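PDB 2Q3L: STAS/SEC14 domain-containing protein from Shewanella loihica PV-4, which is of unknown function but adopts a SpoIIAA-like fold of the STAS clan and may associate with membranes and bind a ligand. Local coordinates for residues H7-G12 / G28-E33. Numbering follows the deposited sequence.
Sequences HGIAIG and GKLTHE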
# COMPACT_ATOMS: atom_id res chain seq x y z
N HIS A 7 -10.01 1.40 2.66
CA HIS A 7 -9.00 1.62 3.71
C HIS A 7 -8.83 3.08 3.99
O HIS A 7 -9.24 3.92 3.21
CB HIS A 7 -7.66 0.99 3.30
CG HIS A 7 -7.10 1.58 2.04
ND1 HIS A 7 -6.13 2.56 2.05
CD2 HIS A 7 -7.41 1.35 0.75
CE1 HIS A 7 -5.85 2.89 0.80
NE2 HIS A 7 -6.62 2.18 -0.01
N GLY A 8 -8.24 3.37 5.14
CA GLY A 8 -7.90 4.73 5.51
C GLY A 8 -7.78 4.97 6.99
O GLY A 8 -8.06 4.10 7.80
N ILE A 9 -7.37 6.18 7.32
CA ILE A 9 -7.33 6.63 8.71
C ILE A 9 -8.17 7.87 8.78
O ILE A 9 -7.97 8.79 8.00
CB ILE A 9 -5.92 6.97 9.19
CG1 ILE A 9 -4.95 5.84 8.83
CG2 ILE A 9 -5.91 7.22 10.66
CD1 ILE A 9 -3.49 6.14 9.13
N ALA A 10 -9.16 7.86 9.68
CA ALA A 10 -9.95 9.04 9.99
C ALA A 10 -9.30 9.60 11.25
O ALA A 10 -9.02 8.84 12.16
CB ALA A 10 -11.42 8.66 10.31
N ILE A 11 -9.06 10.91 11.28
CA ILE A 11 -8.53 11.60 12.45
C ILE A 11 -9.43 12.79 12.79
O ILE A 11 -9.88 13.52 11.90
CB ILE A 11 -7.06 12.06 12.27
CG1 ILE A 11 -6.53 12.69 13.55
CG2 ILE A 11 -6.86 13.02 11.11
CD1 ILE A 11 -5.05 12.88 13.54
N GLY A 12 -9.75 12.96 14.06
CA GLY A 12 -10.53 14.09 14.47
C GLY A 12 -10.31 14.40 15.94
O GLY A 12 -9.67 13.63 16.63
N GLY A 28 -9.21 -1.10 7.24
CA GLY A 28 -8.66 -1.87 6.12
C GLY A 28 -7.17 -2.04 6.20
O GLY A 28 -6.63 -2.15 7.28
N LYS A 29 -6.52 -2.04 5.04
CA LYS A 29 -5.08 -2.23 4.91
C LYS A 29 -4.47 -0.86 4.62
O LYS A 29 -4.62 -0.32 3.54
CB LYS A 29 -4.80 -3.24 3.79
CG LYS A 29 -3.32 -3.56 3.54
CD LYS A 29 -2.63 -4.24 4.69
CE LYS A 29 -1.42 -5.03 4.20
NZ LYS A 29 -0.52 -5.44 5.29
N LEU A 30 -3.78 -0.30 5.62
CA LEU A 30 -3.25 1.05 5.56
C LEU A 30 -2.04 1.12 4.65
O LEU A 30 -1.22 0.18 4.63
CB LEU A 30 -2.86 1.54 6.97
CG LEU A 30 -3.97 1.42 8.03
CD1 LEU A 30 -3.48 2.10 9.33
CD2 LEU A 30 -5.25 2.06 7.60
N THR A 31 -1.96 2.22 3.90
CA THR A 31 -0.89 2.48 2.97
C THR A 31 -0.15 3.72 3.43
O THR A 31 -0.59 4.44 4.32
CB THR A 31 -1.42 2.77 1.57
OG1 THR A 31 -2.25 3.91 1.64
CG2 THR A 31 -2.25 1.57 1.01
N HIS A 32 1.01 3.92 2.83
CA HIS A 32 1.81 5.08 3.06
C HIS A 32 1.06 6.40 2.70
O HIS A 32 1.19 7.43 3.37
CB HIS A 32 3.08 4.93 2.24
CG HIS A 32 3.88 6.18 2.13
ND1 HIS A 32 4.52 6.75 3.22
CD2 HIS A 32 4.18 6.96 1.06
CE1 HIS A 32 5.16 7.83 2.82
NE2 HIS A 32 4.99 7.97 1.52
N GLU A 33 0.27 6.33 1.64
CA GLU A 33 -0.55 7.44 1.20
C GLU A 33 -1.55 7.80 2.30
O GLU A 33 -1.82 8.96 2.49
CB GLU A 33 -1.26 7.14 -0.12
CG GLU A 33 -0.30 6.99 -1.33
CD GLU A 33 0.72 5.77 -1.28
OE1 GLU A 33 0.39 4.69 -0.71
OE2 GLU A 33 1.85 5.90 -1.84
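G28 lies beside H7 where the strand 19-30 turns away from its hairpin partner, 4.1 Å from G28 CA to H7 CB. The phi of G28 is positive, and a CB on it would run into H7 CB; both suit glycine. From G28 to T31 the chain runs at 74° to the line of H7-I9. K29 meets H7 through its backbone: K29 O comes to 3.3 Å from H7 CB and stands obliquely to the imidazole, with no hydrogen bond between them. The K29 side chain leads away, and its NZ makes a weak hydrogen bond to L66 O. L30 turns its branched end back to the strand. Its CD2 rests 3.5 Å from G8 O, and both methyls reach I9, with L30 CD2 4.0 Å from I9 CG1. The two side chains cross at about a right angle, and Y35 of the helix 32-45 touches both. T31 occupies the N-cap position of that helix. Its OG1, set between the backbone N and the carbonyl carbon (chi1 61°), caps a backbone N in the first turn. T31 OG1 and T31 CG2 each lie 3.8 Å from H7 CE1, in van der Waals contact only. The H7 ring is held at both nitrogens, ND1 by D34 OD2 and NE2 by N5 OD1 of the second subunit. D34 OD2 also takes the T31 N-H, so one carboxylate oxygen ties the ring to the helix start. A leucine in place of H7 would probably leave D34 and N5 of the second subunit without this mate. H7 and G8 also pair antiparallel with a strand of that subunit, so the sheet runs on across the interface. This is a beta hairpin whose second strand runs on into the first helix of a SpoIIAA-like, STAS-clan alpha/beta fold.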